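Local coordinates for uncharacterized protein (Desulfotomaculum acetoxidans, PDB 3U4Y), which is of unknown function but folds as a seven-bladed beta-propeller related to the lactonase family, at residues A98-T102 with A130-I135; I121-P125 with D161-D166; G139-I143 with R155-D159; A150-R155 with D166-I172; D186-A190 with I202-Q206. All coordinates share one frame; numbering follows the deposited sequence.

Contact 1 (A98-T102 with A130-I135); sequences AVTVT and AVGIAI
Val-99 and Val-101 meet Ile-133 and Ile-135 across the seam between two neighbouring blades of the seven-bladed beta-propeller. Segment 98-102 follows the second strand of one four-stranded antiparallel sheet and runs just past its end; segment 130-135 is the first strand of the next sheet, close to the centre of the ring. The axes of strands 98-100 and 130-135 come no nearer than 8.1 Å, so the two sheets face each other through side chains. Val-99 uses both of its methyls. With CG1 set opposite the backbone N (chi1 -177°), that methyl meets Ile-133 CD1 at 3.4 Å, the two side chains standing at about a right angle. Its other methyl, CG2, lies 3.8 Å from Ile-135 CD1, a more slanting approach, and Val-99 thus rests its two methyls on the ends of two isoleucines. Ile-133 reaches it through a fully extended chain, while farther back its CB lies 3.9 Å from Val-101 CG2; here the two side chains pass antiparallel, each pointing toward the other's strand. Val-101 CG1 turns instead to the backbone, 4.2 Å from Gly-132 O. Met-110 of strand 109-114 also touches Val-99, Val-101 and Ile-133. Asp-88 and Asp-90, from the blade of segment 98-102, add polar ties over the seam: their OD2 atoms are hydrogen-bonded to the backbone N of Ile-133 and Ile-135. At the far end Thr-102 splits its branches, OG1 making a weak hydrogen bond with Ser-85 OG and CG2 resting 3.5 Å from Ala-130 O.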
# COMPACT_ATOMS: atom_id res chain seq x y z
N ALA A 98 1.37 13.01 -3.71
CA ALA A 98 1.73 11.77 -3.04
C ALA A 98 1.73 12.07 -1.57
O ALA A 98 2.20 13.13 -1.18
CB ALA A 98 3.11 11.32 -3.46
N VAL A 99 1.19 11.17 -0.76
CA VAL A 99 1.14 11.40 0.68
C VAL A 99 1.82 10.29 1.45
O VAL A 99 1.65 9.10 1.15
CB VAL A 99 -0.28 11.59 1.19
CG1 VAL A 99 -0.24 11.89 2.64
CG2 VAL A 99 -0.96 12.73 0.47
N THR A 100 2.61 10.70 2.45
CA THR A 100 3.48 9.78 3.15
C THR A 100 3.26 9.79 4.65
O THR A 100 2.98 10.81 5.26
CB THR A 100 4.95 10.13 2.93
OG1 THR A 100 5.08 10.77 1.66
CG2 THR A 100 5.79 8.88 2.96
N VAL A 101 3.43 8.62 5.24
CA VAL A 101 3.25 8.49 6.66
C VAL A 101 4.57 8.05 7.30
O VAL A 101 5.47 7.53 6.62
CB VAL A 101 2.07 7.54 6.94
CG1 VAL A 101 2.37 6.54 8.06
CG2 VAL A 101 0.83 8.36 7.23
N THR A 102 4.70 8.26 8.60
CA THR A 102 5.94 8.02 9.30
C THR A 102 6.44 6.59 9.23
O THR A 102 5.67 5.65 9.04
CB THR A 102 5.80 8.39 10.76
OG1 THR A 102 7.10 8.50 11.36
CG2 THR A 102 5.00 7.32 11.47
N ALA A 130 1.23 5.45 14.70
CA ALA A 130 0.71 5.58 13.34
C ALA A 130 1.41 4.69 12.30
O ALA A 130 2.61 4.84 12.07
CB ALA A 130 0.82 7.01 12.94
N VAL A 131 0.68 3.77 11.68
CA VAL A 131 1.17 3.03 10.52
C VAL A 131 0.09 2.86 9.45
O VAL A 131 -1.10 2.79 9.76
CB VAL A 131 1.76 1.64 10.87
CG1 VAL A 131 2.74 1.78 11.99
CG2 VAL A 131 0.67 0.67 11.25
N GLY A 132 0.52 2.78 8.20
CA GLY A 132 -0.39 2.63 7.08
C GLY A 132 -1.05 3.93 6.67
O GLY A 132 -1.36 4.79 7.50
N ILE A 133 -1.25 4.09 5.36
CA ILE A 133 -2.02 5.21 4.82
C ILE A 133 -2.89 4.75 3.66
O ILE A 133 -2.57 3.77 2.96
CB ILE A 133 -1.13 6.42 4.42
CG1 ILE A 133 -1.97 7.66 4.16
CG2 ILE A 133 -0.33 6.14 3.18
CD1 ILE A 133 -1.15 8.87 3.81
N ALA A 134 -4.00 5.44 3.50
CA ALA A 134 -4.91 5.17 2.41
C ALA A 134 -5.65 6.45 2.06
O ALA A 134 -6.16 7.16 2.93
CB ALA A 134 -5.89 4.08 2.80
N ILE A 135 -5.69 6.76 0.77
CA ILE A 135 -6.45 7.90 0.28
C ILE A 135 -7.67 7.44 -0.51
O ILE A 135 -7.56 6.59 -1.40
CB ILE A 135 -5.55 8.82 -0.59
CG1 ILE A 135 -4.29 9.18 0.20
CG2 ILE A 135 -6.30 10.06 -1.03
CD1 ILE A 135 -3.24 9.92 -0.60

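Contact 2 (I121-P125 with D161-D166); sequences ISTIP and DGVLFD
Ile-124 and Leu-164 form the close-fitting part of this contact, where the outermost strands of two adjacent propeller blades run side by side near the surface. The axes of strand parts 121-125 and 164-166 are 20° from parallel and approach to 7.2 Å, and side chains bridge the gap. Ile-124 CD1 lies 3.9 Å from Leu-164 CB and also meets the backbone at Phe-165 C, 3.8 Å away. CG1 of Ile-124 stands between the backbone N and carbonyl carbon (chi1 70°), which directs CD1 at the other strand. Phe-156 touches Ile-124 from strand 152-158, and Met-110 touches Leu-164. At the other end Ile-121 CD1 makes a local touch with Asp-161 O at 3.3 Å. Toward solvent the fit is looser: the Asp-161 carboxylate leads away, Pro-125 and Asp-166 merely come near each other, and the Asp-166 carboxylate is engaged within its own blade, OD1 by Gly-168 N and OD2 by a salt bridge to Arg-154. Ser-122 OG accepts a nearly straight but weak hydrogen bond from Leu-164 N, 3.4 Å long. With this bond and one from Ser-112 OG to Gly-162 O, the blades probably meet here by side chains packing on side chains and backbone, without merging into one sheet.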
# COMPACT_ATOMS: atom_id res chain seq x y z
N ILE A 121 4.80 19.99 0.24
CA ILE A 121 3.84 21.07 0.30
C ILE A 121 3.37 21.27 1.73
O ILE A 121 3.26 22.39 2.20
CB ILE A 121 2.61 20.78 -0.60
CG1 ILE A 121 2.97 20.98 -2.07
CG2 ILE A 121 1.44 21.67 -0.22
CD1 ILE A 121 1.88 21.67 -2.87
N SER A 122 3.08 20.17 2.41
CA SER A 122 2.57 20.27 3.77
C SER A 122 3.13 19.19 4.67
O SER A 122 3.45 18.08 4.24
CB SER A 122 1.04 20.23 3.81
OG SER A 122 0.57 20.50 5.12
N THR A 123 3.23 19.54 5.94
CA THR A 123 3.69 18.62 6.94
C THR A 123 2.86 18.81 8.20
O THR A 123 2.65 19.93 8.66
CB THR A 123 5.18 18.82 7.22
OG1 THR A 123 5.90 18.77 5.97
CG2 THR A 123 5.69 17.73 8.14
N ILE A 124 2.34 17.71 8.72
CA ILE A 124 1.64 17.75 10.00
C ILE A 124 2.03 16.53 10.83
O ILE A 124 2.35 15.46 10.30
CB ILE A 124 0.09 17.87 9.84
CG1 ILE A 124 -0.53 16.59 9.27
CG2 ILE A 124 -0.28 19.08 8.97
CD1 ILE A 124 -2.03 16.63 9.32
N PRO A 125 2.02 16.70 12.16
CA PRO A 125 2.38 15.65 13.10
C PRO A 125 1.26 14.61 13.25
O PRO A 125 0.06 14.92 13.25
CB PRO A 125 2.55 16.41 14.41
CG PRO A 125 1.56 17.50 14.29
CD PRO A 125 1.54 17.91 12.84
N ASP A 161 -5.00 21.82 -2.90
CA ASP A 161 -3.64 22.34 -2.86
C ASP A 161 -2.61 21.37 -2.31
O ASP A 161 -1.42 21.58 -2.51
CB ASP A 161 -3.59 23.60 -2.00
CG ASP A 161 -4.35 24.76 -2.61
OD1 ASP A 161 -4.68 24.70 -3.82
OD2 ASP A 161 -4.61 25.74 -1.87
N GLY A 162 -3.03 20.34 -1.59
CA GLY A 162 -2.08 19.42 -0.99
C GLY A 162 -1.88 19.65 0.50
O GLY A 162 -1.22 18.87 1.18
N VAL A 163 -2.46 20.73 1.00
CA VAL A 163 -2.46 21.00 2.43
C VAL A 163 -3.15 19.87 3.20
O VAL A 163 -4.25 19.44 2.85
CB VAL A 163 -3.17 22.33 2.71
CG1 VAL A 163 -2.74 22.89 4.04
CG2 VAL A 163 -2.86 23.31 1.62
N LEU A 164 -2.50 19.39 4.25
CA LEU A 164 -3.05 18.33 5.08
C LEU A 164 -3.75 18.90 6.31
O LEU A 164 -3.41 19.99 6.78
CB LEU A 164 -1.93 17.39 5.51
CG LEU A 164 -1.18 16.73 4.35
CD1 LEU A 164 0.19 16.25 4.77
CD2 LEU A 164 -2.00 15.58 3.82
N PHE A 165 -4.74 18.16 6.81
CA PHE A 165 -5.51 18.55 7.99
C PHE A 165 -5.76 17.36 8.90
O PHE A 165 -5.87 16.22 8.45
CB PHE A 165 -6.86 19.16 7.59
CG PHE A 165 -6.75 20.39 6.74
CD1 PHE A 165 -6.85 21.66 7.32
CD2 PHE A 165 -6.54 20.30 5.37
CE1 PHE A 165 -6.76 22.81 6.54
CE2 PHE A 165 -6.44 21.44 4.59
CZ PHE A 165 -6.55 22.69 5.17
N ASP A 166 -5.84 17.64 10.19
CA ASP A 166 -6.15 16.62 11.18
C ASP A 166 -7.55 16.85 11.72
O ASP A 166 -7.82 17.87 12.35
CB ASP A 166 -5.15 16.68 12.32
CG ASP A 166 -5.14 15.42 13.17
OD1 ASP A 166 -6.12 14.64 13.08
OD2 ASP A 166 -4.15 15.22 13.91

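Contact 3 (G139-I143 with R155-D159); sequences GNGLI and RFKID
Ile-143 and Phe-156 pair through their backbones, Ile-143 N giving a hydrogen bond to Phe-156 O at 2.9 Å; the return bond, Phe-156 N to Ile-143 O, is modelled too short for its length to be trusted. Ile-158 N bonds Gly-141 O at 3.2 Å and extends the pairing beyond the start of strand 142-147. Gly-141 has a positive phi (73°), which favours glycine, and a CB there would point at the opposite segment. Apolar contacts follow on both faces. Ile-143 CB packs on Phe-156 CB at 3.8 Å, and Ile-143 CD1 reaches Ile-158 CG2 at 3.7 Å. With CG1 opposite the carbonyl carbon (chi1 -65°), the chain of Ile-143 leans toward Ile-158. This is the hairpin of the two middle strands, 142-147 and 152-158, in one blade of the beta-propeller. Ile-158 also touches Phe-97 and Val-99 of the preceding blade. On the face of Leu-142 and Lys-157, Leu-142 CD1 meets the extended Arg-155 chain at about a right angle, 3.5 Å from Arg-155 CG; beyond, Arg-155 NH1 is hydrogen-bonded to Gln-169 and salt-bridged to Glu-209. Polar side chains shape the turn: Asn-140 OD1, also hydrogen-bonded to Ser-136 OG, accepts from Leu-142 N at 3.0 Å, an Asx turn. Lys-157, bent at chi2 and chi3, lays CD 3.4 Å from Gly-141 O, and its NZ makes a weak hydrogen bond to Ile-158 O.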
# COMPACT_ATOMS: atom_id res chain seq x y z
N GLY A 139 -12.17 11.29 -4.69
CA GLY A 139 -11.90 12.67 -4.99
C GLY A 139 -12.41 13.56 -3.87
O GLY A 139 -12.31 14.78 -3.93
N ASN A 140 -12.97 12.94 -2.83
CA ASN A 140 -13.43 13.71 -1.68
C ASN A 140 -12.27 14.01 -0.77
O ASN A 140 -12.40 14.80 0.16
CB ASN A 140 -14.52 12.97 -0.91
CG ASN A 140 -14.02 11.71 -0.26
OD1 ASN A 140 -12.82 11.42 -0.30
ND2 ASN A 140 -14.92 10.95 0.35
N GLY A 141 -11.13 13.37 -1.04
CA GLY A 141 -9.88 13.68 -0.36
C GLY A 141 -9.75 13.25 1.09
O GLY A 141 -8.99 13.84 1.87
N LEU A 142 -10.49 12.22 1.47
CA LEU A 142 -10.39 11.65 2.79
C LEU A 142 -9.18 10.75 2.92
O LEU A 142 -8.87 9.97 2.01
CB LEU A 142 -11.64 10.84 3.08
CG LEU A 142 -11.48 9.88 4.25
CD1 LEU A 142 -11.50 10.68 5.56
CD2 LEU A 142 -12.56 8.82 4.19
N ILE A 143 -8.52 10.85 4.07
CA ILE A 143 -7.35 10.05 4.40
C ILE A 143 -7.53 9.37 5.76
O ILE A 143 -7.97 9.97 6.73
CB ILE A 143 -6.12 10.94 4.55
CG1 ILE A 143 -5.77 11.60 3.23
CG2 ILE A 143 -4.95 10.13 5.08
CD1 ILE A 143 -4.88 12.81 3.40
N ARG A 155 -8.82 9.86 11.06
CA ARG A 155 -9.21 10.44 9.78
C ARG A 155 -8.56 11.78 9.47
O ARG A 155 -8.72 12.75 10.22
CB ARG A 155 -10.72 10.62 9.74
CG ARG A 155 -11.12 11.79 8.91
CD ARG A 155 -12.61 12.01 8.82
NE ARG A 155 -12.83 13.02 7.79
CZ ARG A 155 -13.72 13.99 7.85
NH1 ARG A 155 -14.54 14.11 8.88
NH2 ARG A 155 -13.80 14.85 6.85
N PHE A 156 -7.86 11.85 8.34
CA PHE A 156 -7.24 13.10 7.91
C PHE A 156 -7.81 13.67 6.62
O PHE A 156 -8.66 13.06 5.97
CB PHE A 156 -5.75 12.91 7.75
CG PHE A 156 -5.04 12.66 9.05
CD1 PHE A 156 -4.31 13.67 9.65
CD2 PHE A 156 -5.12 11.42 9.66
CE1 PHE A 156 -3.65 13.45 10.85
CE2 PHE A 156 -4.46 11.19 10.85
CZ PHE A 156 -3.73 12.21 11.45
N LYS A 157 -7.32 14.85 6.26
CA LYS A 157 -7.79 15.55 5.07
C LYS A 157 -6.65 16.04 4.19
O LYS A 157 -5.61 16.46 4.69
CB LYS A 157 -8.64 16.74 5.47
CG LYS A 157 -10.02 16.72 4.88
CD LYS A 157 -9.95 16.77 3.39
CE LYS A 157 -11.03 17.67 2.84
NZ LYS A 157 -10.85 17.83 1.38
N ILE A 158 -6.85 15.99 2.88
CA ILE A 158 -5.98 16.70 1.95
C ILE A 158 -6.83 17.46 0.97
O ILE A 158 -7.75 16.90 0.37
CB ILE A 158 -5.05 15.77 1.15
CG1 ILE A 158 -4.16 16.58 0.21
CG2 ILE A 158 -5.83 14.71 0.38
CD1 ILE A 158 -3.04 15.78 -0.44
N ASP A 159 -6.55 18.75 0.80
CA ASP A 159 -7.33 19.56 -0.13
C ASP A 159 -6.75 19.59 -1.54
O ASP A 159 -5.83 18.83 -1.88
CB ASP A 159 -7.56 20.97 0.42
CG ASP A 159 -6.27 21.76 0.55
OD1 ASP A 159 -5.32 21.49 -0.22
OD2 ASP A 159 -6.23 22.66 1.41

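Contact 4 (A150-R155 with D166-I172); sequences ANTVRR and DTGQEFI
Strands 152-155 and 166-172 run antiparallel, their axes approaching to 4.3 Å, with Val-153 and Phe-171 as a hydrogen-bonded pair and Arg-154 opposite Glu-170. They belong to the third and fourth strands of a propeller blade, joined as a hairpin. Arg-154 lies between two acids. Its extended chain, CG opposite the backbone N (chi1 -170°), carries the guanidinium to Asp-166, where NE bonds the syn lone pair of OD1 at 3.1 Å, in the guanidinium plane. NH1 adds a weaker, bent bond to Asp-166 OD2 at 3.0 Å within the same salt bridge, the planes 52° apart. At another edge NH2 forms a second salt bridge, its hydrogen bond weak, with Glu-170 OE2 at 3.0 Å, while Gly-168 CA lies over one guanidinium face. A leucine at Arg-154 would probably leave Asp-166 without its charged mate and Glu-170 dependent on its other salt bridge, to Arg-147. Glu-170 also lies near a bound Tris molecule, probably from the crystallisation liquor. On the other face Val-153 CG2 touches Phe-171 CD2 at 4.1 Å, and Gln-169 lies alongside Arg-155, its OE1 at the guanidinium edge, 3.1 Å from NH1. Asp-166 OD1 has a second donor, Gly-168 N, at 2.9 Å, an Asx turn.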
# COMPACT_ATOMS: atom_id res chain seq x y z
N ALA A 150 -3.70 2.27 19.89
CA ALA A 150 -5.06 2.69 20.25
C ALA A 150 -6.14 1.85 19.56
O ALA A 150 -7.32 2.13 19.70
CB ALA A 150 -5.25 4.16 19.93
N ASN A 151 -5.74 0.81 18.83
CA ASN A 151 -6.67 -0.05 18.10
C ASN A 151 -7.84 0.69 17.45
O ASN A 151 -8.99 0.26 17.51
CB ASN A 151 -7.19 -1.14 19.01
CG ASN A 151 -6.09 -1.84 19.71
OD1 ASN A 151 -5.54 -2.82 19.22
ND2 ASN A 151 -5.74 -1.34 20.87
N THR A 152 -7.49 1.79 16.80
CA THR A 152 -8.45 2.75 16.29
C THR A 152 -7.88 3.21 14.95
O THR A 152 -6.68 3.07 14.72
CB THR A 152 -8.47 3.93 17.24
OG1 THR A 152 -9.57 4.77 16.94
CG2 THR A 152 -7.20 4.74 17.07
N VAL A 153 -8.71 3.73 14.06
CA VAL A 153 -8.17 4.43 12.88
C VAL A 153 -8.55 5.90 12.92
O VAL A 153 -9.64 6.26 13.37
CB VAL A 153 -8.56 3.80 11.51
CG1 VAL A 153 -8.80 2.32 11.65
CG2 VAL A 153 -9.76 4.46 10.96
N ARG A 154 -7.64 6.76 12.47
CA ARG A 154 -7.84 8.21 12.53
C ARG A 154 -8.02 8.80 11.14
O ARG A 154 -7.42 8.32 10.18
CB ARG A 154 -6.67 8.87 13.22
CG ARG A 154 -6.90 10.33 13.53
CD ARG A 154 -6.00 10.70 14.67
NE ARG A 154 -5.89 12.13 14.92
CZ ARG A 154 -5.62 12.64 16.12
NH1 ARG A 154 -5.52 13.94 16.28
NH2 ARG A 154 -5.47 11.84 17.16
N ARG A 155 -8.82 9.86 11.06
CA ARG A 155 -9.21 10.44 9.78
C ARG A 155 -8.56 11.78 9.47
O ARG A 155 -8.72 12.75 10.22
CB ARG A 155 -10.72 10.62 9.74
CG ARG A 155 -11.12 11.79 8.91
CD ARG A 155 -12.61 12.01 8.82
NE ARG A 155 -12.83 13.02 7.79
CZ ARG A 155 -13.72 13.99 7.85
NH1 ARG A 155 -14.54 14.11 8.88
NH2 ARG A 155 -13.80 14.85 6.85
N ASP A 166 -5.84 17.64 10.19
CA ASP A 166 -6.15 16.62 11.18
C ASP A 166 -7.55 16.85 11.72
O ASP A 166 -7.82 17.87 12.35
CB ASP A 166 -5.15 16.68 12.32
CG ASP A 166 -5.14 15.42 13.17
OD1 ASP A 166 -6.12 14.64 13.08
OD2 ASP A 166 -4.15 15.22 13.91
N THR A 167 -8.45 15.90 11.47
CA THR A 167 -9.80 15.99 12.01
C THR A 167 -9.87 15.49 13.45
O THR A 167 -10.75 15.88 14.20
CB THR A 167 -10.81 15.22 11.14
OG1 THR A 167 -10.61 13.81 11.32
CG2 THR A 167 -10.59 15.56 9.69
N GLY A 168 -8.91 14.64 13.82
CA GLY A 168 -8.87 14.05 15.15
C GLY A 168 -10.09 13.21 15.45
O GLY A 168 -10.52 13.11 16.60
N GLN A 169 -10.68 12.64 14.41
CA GLN A 169 -11.76 11.69 14.60
C GLN A 169 -11.14 10.33 14.48
O GLN A 169 -10.44 10.06 13.50
CB GLN A 169 -12.86 11.89 13.56
CG GLN A 169 -13.60 13.24 13.67
CD GLN A 169 -14.76 13.41 12.67
OE1 GLN A 169 -14.84 12.74 11.64
NE2 GLN A 169 -15.65 14.34 12.99
N GLU A 170 -11.35 9.48 15.48
CA GLU A 170 -10.87 8.10 15.46
C GLU A 170 -12.04 7.11 15.56
O GLU A 170 -13.10 7.46 16.07
CB GLU A 170 -9.88 7.85 16.60
CG GLU A 170 -8.74 8.83 16.67
CD GLU A 170 -7.74 8.47 17.74
OE1 GLU A 170 -7.84 7.35 18.29
OE2 GLU A 170 -6.85 9.31 18.05
N PHE A 171 -11.82 5.89 15.08
CA PHE A 171 -12.89 4.90 14.94
C PHE A 171 -12.35 3.51 15.24
O PHE A 171 -11.25 3.16 14.80
CB PHE A 171 -13.43 4.89 13.50
CG PHE A 171 -13.74 6.24 12.97
CD1 PHE A 171 -14.89 6.90 13.35
CD2 PHE A 171 -12.89 6.86 12.08
CE1 PHE A 171 -15.17 8.15 12.86
CE2 PHE A 171 -13.17 8.12 11.58
CZ PHE A 171 -14.31 8.76 11.97
N ILE A 172 -13.14 2.69 15.94
CA ILE A 172 -12.68 1.35 16.28
C ILE A 172 -12.27 0.64 15.01
O ILE A 172 -12.89 0.85 13.96
CB ILE A 172 -13.76 0.50 16.97
CG1 ILE A 172 -14.40 1.27 18.12
CG2 ILE A 172 -13.14 -0.77 17.53
CD1 ILE A 172 -13.41 1.64 19.17

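Contact 5 (D186-A190 with I202-Q206); sequences DGNFA and ILETQ
Ala-190 and Leu-203 exchange two backbone hydrogen bonds, Ala-190 N to Leu-203 O at 3.1 Å and Leu-203 N to Ala-190 O at 2.9 Å. Next along, Asn-188 O collects Thr-205 N at 3.0 Å in a straight bond (167°) whose donor stands above the carbonyl plane, plus a weak one from Gln-206 N. Side chains gather round this pairing. Phe-189 and Glu-204 point the same way, CE1 of the ring 4.0 Å from Glu-204 OE2, though this glutamate is poorly ordered; Leu-203 O sits at the ring edge. On the other face Ala-190 CB touches Thr-205 CG2 at 4.1 Å. Asn-188 turns its amide back over the joint, OD1 lying 3.4 Å from Gln-206 CG with the two amide planes steeply inclined. CG of Asn-188 lies opposite the carbonyl carbon (chi1 -66°), a setting that also lets ND2 make a weak hydrogen bond to Asp-186 OD2. Replacing Asn-188 by alanine would probably leave Asp-186 OD2 without this donor and uncover the Gln-206 chain. In the second shell Thr-184 OG1, hydrogen-bonded to Phe-189 N, holds the turn, while Phe-248, from strand 242-249 of the next blade, meets the Phe-189 ring edge to face. Phe-183 touches Ala-190 and Thr-205. The whole is the hairpin of the two middle strands, 189-194 and 199-204, in a propeller blade. Its bonds between the segments come chiefly from the backbone, which suggests that the pairing depends little on side-chain identity, whereas the entering turn probably draws on Thr-184 and on the positive phi of Gly-187.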
# COMPACT_ATOMS: atom_id res chain seq x y z
N ASP A 186 -14.42 2.33 -5.07
CA ASP A 186 -15.43 3.40 -5.11
C ASP A 186 -15.41 4.31 -3.88
O ASP A 186 -16.16 5.29 -3.83
CB ASP A 186 -16.84 2.83 -5.31
CG ASP A 186 -17.13 1.61 -4.43
OD1 ASP A 186 -16.85 0.47 -4.87
OD2 ASP A 186 -17.66 1.80 -3.31
N GLY A 187 -14.56 3.98 -2.91
CA GLY A 187 -14.35 4.80 -1.73
C GLY A 187 -15.45 4.78 -0.68
O GLY A 187 -15.52 5.66 0.19
N ASN A 188 -16.31 3.77 -0.74
CA ASN A 188 -17.48 3.72 0.11
C ASN A 188 -17.30 2.81 1.32
O ASN A 188 -18.05 2.88 2.29
CB ASN A 188 -18.68 3.26 -0.70
CG ASN A 188 -19.07 4.27 -1.75
OD1 ASN A 188 -19.06 5.47 -1.51
ND2 ASN A 188 -19.41 3.77 -2.93
N PHE A 189 -16.29 1.95 1.24
CA PHE A 189 -15.87 1.17 2.38
C PHE A 189 -14.36 1.18 2.48
O PHE A 189 -13.67 1.34 1.48
CB PHE A 189 -16.35 -0.27 2.26
CG PHE A 189 -17.81 -0.39 2.06
CD1 PHE A 189 -18.67 -0.32 3.14
CD2 PHE A 189 -18.34 -0.56 0.80
CE1 PHE A 189 -20.03 -0.42 2.96
CE2 PHE A 189 -19.71 -0.67 0.61
CZ PHE A 189 -20.55 -0.60 1.69
N ALA A 190 -13.86 1.01 3.69
CA ALA A 190 -12.44 0.80 3.91
C ALA A 190 -12.28 -0.48 4.68
O ALA A 190 -13.15 -0.84 5.46
CB ALA A 190 -11.85 1.96 4.67
N ILE A 202 -14.33 -3.43 8.73
CA ILE A 202 -15.01 -2.86 7.57
C ILE A 202 -15.69 -1.57 7.97
O ILE A 202 -16.53 -1.56 8.87
CB ILE A 202 -16.08 -3.80 7.08
CG1 ILE A 202 -15.46 -5.15 6.74
CG2 ILE A 202 -16.79 -3.21 5.91
CD1 ILE A 202 -16.48 -6.18 6.31
N LEU A 203 -15.33 -0.47 7.31
CA LEU A 203 -15.84 0.83 7.71
C LEU A 203 -16.68 1.45 6.62
O LEU A 203 -16.36 1.31 5.44
CB LEU A 203 -14.70 1.77 8.03
CG LEU A 203 -14.12 1.80 9.43
CD1 LEU A 203 -13.99 0.40 9.93
CD2 LEU A 203 -12.77 2.43 9.28
N GLU A 204 -17.74 2.14 7.04
CA GLU A 204 -18.63 2.87 6.15
C GLU A 204 -18.04 4.25 5.95
O GLU A 204 -17.95 5.05 6.88
CB GLU A 204 -20.03 2.99 6.76
CG GLU A 204 -21.03 1.90 6.34
CD GLU A 204 -21.97 2.33 5.20
OE1 GLU A 204 -21.79 3.46 4.67
OE2 GLU A 204 -22.89 1.55 4.85
N THR A 205 -17.63 4.52 4.71
CA THR A 205 -16.86 5.71 4.40
C THR A 205 -17.53 6.54 3.32
O THR A 205 -17.03 7.59 2.94
CB THR A 205 -15.45 5.34 3.94
OG1 THR A 205 -15.51 4.24 3.04
CG2 THR A 205 -14.61 4.93 5.12
N GLN A 206 -18.67 6.06 2.82
CA GLN A 206 -19.43 6.84 1.86
C GLN A 206 -19.70 8.24 2.38
O GLN A 206 -19.61 9.21 1.63
CB GLN A 206 -20.75 6.17 1.52
CG GLN A 206 -21.47 6.87 0.38
CD GLN A 206 -22.85 6.31 0.12
OE1 GLN A 206 -23.43 5.64 0.97
NE2 GLN A 206 -23.38 6.57 -1.07

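In the fold
From the N terminus, contact 1 opens first, and by linking 98-102 to 130-135 it closes a loop over the outer half of one blade and the start of the next. Contact 2 opens inside that loop and closes beyond it, so the two cross; they join the same pair of blades, one near the centre and one at the rim. Contact 3 is nested within contact 2 and ties the middle strands of the second blade. Contact 4 crosses both, sharing Arg-155 with contact 3 and Asp-166 with contact 2, and adds that blade's outer strand. Contact 5 follows separately as a hairpin in the next blade, touching contact 4 where Leu-203 packs on Val-153.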